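Local coordinates for protein arginine decarboxylase (Campylobacter jejuni subsp. jejuni, PDB 3NZP) that probably catalyses the pyridoxal-phosphate-dependent decarboxylation of arginine to agmatine, a step in polyamine and spermidine biosynthesis, at residues 146-151 with 174-179; 111-116 with 134-139. All coordinates share one frame; numbering follows the deposited sequence.

Contact 1. Residues 146-151 with 174-179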
loop_
_atom_site.group_PDB
_atom_site.type_symbol
_atom_site.label_atom_id
_atom_site.label_comp_id
_atom_site.label_asym_id
_atom_site.label_seq_id
_atom_site.Cartn_x
_atom_site.Cartn_y
_atom_site.Cartn_z
ATOM N N ALA B 146 24.734 -19.242 10.705
ATOM C CA ALA B 146 23.740 -20.150 10.120
ATOM C C ALA B 146 24.483 -21.320 9.480
ATOM O O ALA B 146 23.972 -22.431 9.412
ATOM C CB ALA B 146 22.907 -19.414 9.081
ATOM N N ALA B 147 25.692 -21.044 9.004
ATOM C CA ALA B 147 26.522 -22.062 8.381
ATOM C C ALA B 147 27.054 -22.998 9.459
ATOM O O ALA B 147 27.000 -24.225 9.318
ATOM C CB ALA B 147 27.678 -21.406 7.656
ATOM N N GLU B 148 27.558 -22.396 10.538
ATOM C CA GLU B 148 28.135 -23.119 11.675
ATOM C C GLU B 148 27.066 -23.961 12.340
ATOM O O GLU B 148 27.340 -24.997 12.933
ATOM C CB GLU B 148 28.723 -22.106 12.662
ATOM C CG GLU B 148 29.766 -21.212 12.003
ATOM C CD GLU B 148 29.996 -19.898 12.725
ATOM O OE1 GLU B 148 29.216 -19.577 13.650
ATOM O OE2 GLU B 148 30.962 -19.176 12.348
HETATM N N MSE B 149 25.836 -23.504 12.207
HETATM C CA MSE B 149 24.679 -24.160 12.783
HETATM C C MSE B 149 24.353 -25.437 12.022
HETATM O O MSE B 149 23.554 -26.250 12.477
HETATM C CB MSE B 149 23.516 -23.198 12.687
HETATM C CG MSE B 149 22.299 -23.565 13.470
HETATM SE SE MSE B 149 21.122 -22.035 13.353
HETATM C CE MSE B 149 22.248 -20.740 14.361
ATOM N N GLY B 150 24.973 -25.585 10.853
ATOM C CA GLY B 150 24.758 -26.748 10.012
ATOM C C GLY B 150 23.825 -26.530 8.822
ATOM O O GLY B 150 23.432 -27.487 8.147
ATOM N N HIS B 151 23.478 -25.279 8.547
ATOM C CA HIS B 151 22.576 -24.958 7.447
ATOM C C HIS B 151 23.251 -24.819 6.100
ATOM O O HIS B 151 24.431 -24.504 6.009
ATOM C CB HIS B 151 21.823 -23.660 7.741
ATOM C CG HIS B 151 20.457 -23.870 8.300
ATOM N ND1 HIS B 151 19.955 -23.119 9.341
ATOM C CD2 HIS B 151 19.481 -24.746 7.960
ATOM C CE1 HIS B 151 18.729 -23.525 9.620
ATOM N NE2 HIS B 151 18.418 -24.511 8.797
ATOM N N PHE B 174 34.843 -19.037 12.252
ATOM C CA PHE B 174 35.418 -20.363 12.381
ATOM C C PHE B 174 35.542 -21.081 11.051
ATOM O O PHE B 174 35.442 -20.466 9.982
ATOM C CB PHE B 174 34.573 -21.186 13.334
ATOM C CG PHE B 174 34.178 -20.439 14.564
ATOM C CD1 PHE B 174 35.146 -19.918 15.417
ATOM C CD2 PHE B 174 32.839 -20.225 14.858
ATOM C CE1 PHE B 174 34.783 -19.201 16.552
ATOM C CE2 PHE B 174 32.463 -19.510 15.985
ATOM C CZ PHE B 174 33.440 -18.994 16.834
ATOM N N LYS B 175 35.752 -22.388 11.121
ATOM C CA LYS B 175 35.913 -23.199 9.923
ATOM C C LYS B 175 34.702 -23.129 9.010
ATOM O O LYS B 175 34.822 -22.787 7.831
ATOM C CB LYS B 175 36.186 -24.660 10.301
ATOM C CG LYS B 175 36.560 -25.574 9.127
ATOM C CD LYS B 175 37.990 -25.325 8.621
ATOM C CE LYS B 175 38.357 -26.279 7.478
ATOM N NZ LYS B 175 37.501 -26.083 6.271
ATOM N N PRO B 176 33.506 -23.442 9.537
ATOM C CA PRO B 176 32.289 -23.402 8.709
ATOM C C PRO B 176 32.013 -22.020 8.111
ATOM O O PRO B 176 31.832 -21.033 8.836
ATOM C CB PRO B 176 31.188 -23.845 9.679
ATOM C CG PRO B 176 31.943 -24.665 10.705
ATOM C CD PRO B 176 33.185 -23.835 10.918
ATOM N N LYS B 177 32.008 -21.948 6.787
ATOM C CA LYS B 177 31.731 -20.691 6.110
ATOM C C LYS B 177 30.604 -20.866 5.101
ATOM O O LYS B 177 30.445 -21.928 4.491
ATOM C CB LYS B 177 32.993 -20.128 5.435
ATOM C CG LYS B 177 34.121 -21.137 5.217
ATOM C CD LYS B 177 35.393 -20.488 4.654
ATOM C CE LYS B 177 35.989 -19.441 5.593
ATOM N NZ LYS B 177 36.352 -19.995 6.935
ATOM N N PRO B 178 29.782 -19.820 4.933
ATOM C CA PRO B 178 28.667 -19.895 3.990
ATOM C C PRO B 178 29.116 -19.921 2.539
ATOM O O PRO B 178 30.263 -19.607 2.212
ATOM C CB PRO B 178 27.853 -18.653 4.328
ATOM C CG PRO B 178 28.899 -17.682 4.787
ATOM C CD PRO B 178 29.811 -18.517 5.627
ATOM N N ASN B 179 28.204 -20.329 1.671
ATOM C CA ASN B 179 28.485 -20.368 0.253
ATOM C C ASN B 179 28.297 -18.971 -0.269
ATOM O O ASN B 179 27.418 -18.242 0.183
ATOM C CB ASN B 179 27.523 -21.301 -0.449
ATOM C CG ASN B 179 27.979 -22.715 -0.394
ATOM O OD1 ASN B 179 27.201 -23.644 -0.657
ATOM N ND2 ASN B 179 29.261 -22.907 -0.061
#
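Ala147 and Glu148, in the last turn of helix 137-148, rest against the irregular chain that carries two prolines into strand 179-183. The CB of Ala147 points at the backbone of the opposing segment, 3.8 Å from the N of Pro178, with the CD of the same proline ring a little farther off at 4.1 Å. Glu148, the next residue of the helix, meets Pro176: its CA lies 3.7 Å from Pro176 CB, which touches the CG of Glu148 as well, and the two side chains cross at about a right angle. The helix closes in a Schellman motif: Gly150 takes a positive phi of 102°, and the chain turns away into strand 152-157. This places the contact at the alpha-to-beta turn of a TIM-type barrel, where a helix end meets the loop entering the strand after next.

With CG anti to the carbonyl carbon (chi1 -57°) and the rest extended, the Glu148 carboxylate lies obliquely beside the Phe174 ring in plain van der Waals contact, with the two planes 43° apart. No hydrogen bond joins the segments; the carboxylate is oriented by Arg173, which forms a salt bridge with OE1 of Glu148. In the second subunit, Ser581 hydrogen-bonds to the backbone O of Glu148, and Gln588 packs on Phe174.

Contact 2. Residues 111-116 with 134-139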
loop_
_atom_site.group_PDB
_atom_site.type_symbol
_atom_site.label_atom_id
_atom_site.label_comp_id
_atom_site.label_asym_id
_atom_site.label_seq_id
_atom_site.Cartn_x
_atom_site.Cartn_y
_atom_site.Cartn_z
ATOM N N GLY B 111 15.662 -11.737 2.732
ATOM C CA GLY B 111 16.236 -10.498 2.247
ATOM C C GLY B 111 16.382 -9.459 3.340
ATOM O O GLY B 111 16.382 -8.263 3.064
ATOM N N SER B 112 16.510 -9.916 4.579
ATOM C CA SER B 112 16.661 -9.023 5.715
ATOM C C SER B 112 17.034 -9.839 6.953
ATOM O O SER B 112 16.865 -11.063 6.979
ATOM C CB SER B 112 15.351 -8.261 5.978
ATOM O OG SER B 112 14.337 -9.124 6.482
ATOM N N LYS B 113 17.535 -9.155 7.977
ATOM C CA LYS B 113 17.915 -9.812 9.215
ATOM C C LYS B 113 16.714 -10.559 9.775
ATOM O O LYS B 113 16.810 -11.726 10.167
ATOM C CB LYS B 113 18.397 -8.781 10.231
ATOM C CG LYS B 113 19.632 -8.041 9.793
ATOM C CD LYS B 113 20.043 -7.021 10.822
ATOM C CE LYS B 113 21.198 -6.172 10.309
ATOM N NZ LYS B 113 21.523 -5.102 11.290
ATOM N N ALA B 114 15.576 -9.879 9.804
ATOM C CA ALA B 114 14.358 -10.479 10.315
ATOM C C ALA B 114 14.025 -11.781 9.590
ATOM O O ALA B 114 13.780 -12.805 10.227
ATOM C CB ALA B 114 13.203 -9.497 10.174
ATOM N N GLU B 115 14.025 -11.743 8.258
ATOM C CA GLU B 115 13.711 -12.930 7.473
ATOM C C GLU B 115 14.754 -14.033 7.610
ATOM O O GLU B 115 14.403 -15.215 7.685
ATOM C CB GLU B 115 13.548 -12.572 5.995
ATOM C CG GLU B 115 12.440 -11.585 5.731
ATOM C CD GLU B 115 12.148 -11.412 4.256
ATOM O OE1 GLU B 115 13.105 -11.424 3.454
ATOM O OE2 GLU B 115 10.965 -11.252 3.907
ATOM N N LEU B 116 16.030 -13.656 7.630
ATOM C CA LEU B 116 17.091 -14.646 7.753
ATOM C C LEU B 116 16.907 -15.431 9.045
ATOM O O LEU B 116 16.980 -16.659 9.040
ATOM C CB LEU B 116 18.473 -13.981 7.764
ATOM C CG LEU B 116 19.618 -14.757 7.098
ATOM C CD1 LEU B 116 20.925 -14.225 7.628
ATOM C CD2 LEU B 116 19.508 -16.249 7.368
ATOM N N PHE B 134 20.955 -5.958 0.629
ATOM C CA PHE B 134 22.179 -5.321 1.089
ATOM C C PHE B 134 22.501 -5.839 2.470
ATOM O O PHE B 134 21.609 -6.026 3.295
ATOM C CB PHE B 134 22.001 -3.811 1.089
ATOM C CG PHE B 134 21.742 -3.256 -0.277
ATOM C CD1 PHE B 134 22.786 -3.103 -1.187
ATOM C CD2 PHE B 134 20.443 -2.972 -0.691
ATOM C CE1 PHE B 134 22.541 -2.679 -2.486
ATOM C CE2 PHE B 134 20.187 -2.548 -1.991
ATOM C CZ PHE B 134 21.239 -2.404 -2.889
ATOM N N LYS B 135 23.779 -6.068 2.734
ATOM C CA LYS B 135 24.164 -6.627 4.015
ATOM C C LYS B 135 25.200 -5.824 4.765
ATOM O O LYS B 135 26.057 -5.180 4.170
ATOM C CB LYS B 135 24.684 -8.044 3.793
ATOM C CG LYS B 135 23.885 -8.817 2.749
ATOM C CD LYS B 135 24.623 -10.047 2.281
ATOM C CE LYS B 135 24.104 -10.515 0.946
ATOM N NZ LYS B 135 22.718 -11.023 1.066
ATOM N N ASP B 136 25.120 -5.847 6.085
ATOM C CA ASP B 136 26.114 -5.148 6.879
ATOM C C ASP B 136 26.889 -6.235 7.575
ATOM O O ASP B 136 26.609 -7.417 7.376
ATOM C CB ASP B 136 25.476 -4.214 7.906
ATOM C CG ASP B 136 24.468 -4.908 8.780
ATOM O OD1 ASP B 136 23.923 -4.238 9.686
ATOM O OD2 ASP B 136 24.216 -6.116 8.564
ATOM N N ARG B 137 27.858 -5.847 8.392
ATOM C CA ARG B 137 28.661 -6.839 9.082
ATOM C C ARG B 137 27.771 -7.771 9.880
ATOM O O ARG B 137 27.988 -8.977 9.893
ATOM C CB ARG B 137 29.674 -6.167 9.997
ATOM C CG ARG B 137 30.505 -5.081 9.310
ATOM C CD ARG B 137 31.728 -4.703 10.149
ATOM N NE ARG B 137 32.759 -5.740 10.081
ATOM C CZ ARG B 137 33.594 -5.905 9.057
ATOM N NH1 ARG B 137 34.495 -6.882 9.085
ATOM N NH2 ARG B 137 33.543 -5.082 8.014
ATOM N N GLU B 138 26.750 -7.222 10.528
ATOM C CA GLU B 138 25.857 -8.051 11.332
ATOM C C GLU B 138 25.161 -9.135 10.508
ATOM O O GLU B 138 25.223 -10.313 10.851
ATOM C CB GLU B 138 24.817 -7.182 12.057
ATOM C CG GLU B 138 23.749 -7.981 12.835
ATOM C CD GLU B 138 22.729 -7.103 13.574
ATOM O OE1 GLU B 138 21.678 -7.639 13.993
ATOM O OE2 GLU B 138 22.974 -5.885 13.739
ATOM N N LEU B 139 24.507 -8.754 9.417
ATOM C CA LEU B 139 23.809 -9.738 8.589
ATOM C C LEU B 139 24.748 -10.841 8.071
ATOM O O LEU B 139 24.380 -12.016 8.046
ATOM C CB LEU B 139 23.115 -9.034 7.419
ATOM C CG LEU B 139 22.128 -9.847 6.580
ATOM C CD1 LEU B 139 21.084 -10.501 7.450
ATOM C CD2 LEU B 139 21.470 -8.917 5.601
#
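Lys113 leaves its helix with CG anti to the carbonyl carbon (chi1 -63°) and stays extended to its end, which carries NZ across to Asp136 and Glu138. Glu138 is also extended, but starts with CG anti to the backbone N (chi1 175°), and crosses the lysine at about a right angle. Lys113 NZ lies 3.0 Å from Asp136 OD1, which accepts through its syn lone pair in a salt bridge; a second salt bridge, with a weak hydrogen bond, joins Lys113 NZ to Glu138 OE2, also 3.0 Å away. Asp136 is the N-cap residue of helix 137-148, its OD2 accepting from Leu139 N at 2.8 Å. Ser112 caps helix 113-122 likewise, its OG taking the N of Glu115 at 3.2 Å.

Both segments are strand-to-helix turns of the pyridoxal-binding barrel, at the C-terminal ends of its strands, the cofactor side in this fold. Beside the salt bridges, Leu139 CD1 packs against Lys113 CG and Leu116 CD1, each 3.7 Å away. In the second subunit, Tyr605 O accepts from Lys113 NZ, the backbone N of Lys607 hydrogen-bonds to Asp136 OD1, and Lys607 NZ makes a salt bridge with Glu138 OE2.

Overall arrangement
Helix 137-148 is common to the two contacts: contact 2 lies at its start and contact 1 at its last turn, with centres 16 Å apart and nearest atoms about 5 Å apart without touching. They run in series along the chain, contact 2 closing before contact 1 opens. Contact 2 joins this outer helix of the closed parallel barrel to the preceding one, 113-122; contact 1 joins it to the loop leading into strand 179-183. Contact 2 is on the cofactor side, the Ser112 side chain about 11 Å from the bound pyridoxal phosphate, whereas contact 1 lies away from the annotated sites. Both meet the second subunit, so this flank of the barrel forms part of the dimer interface.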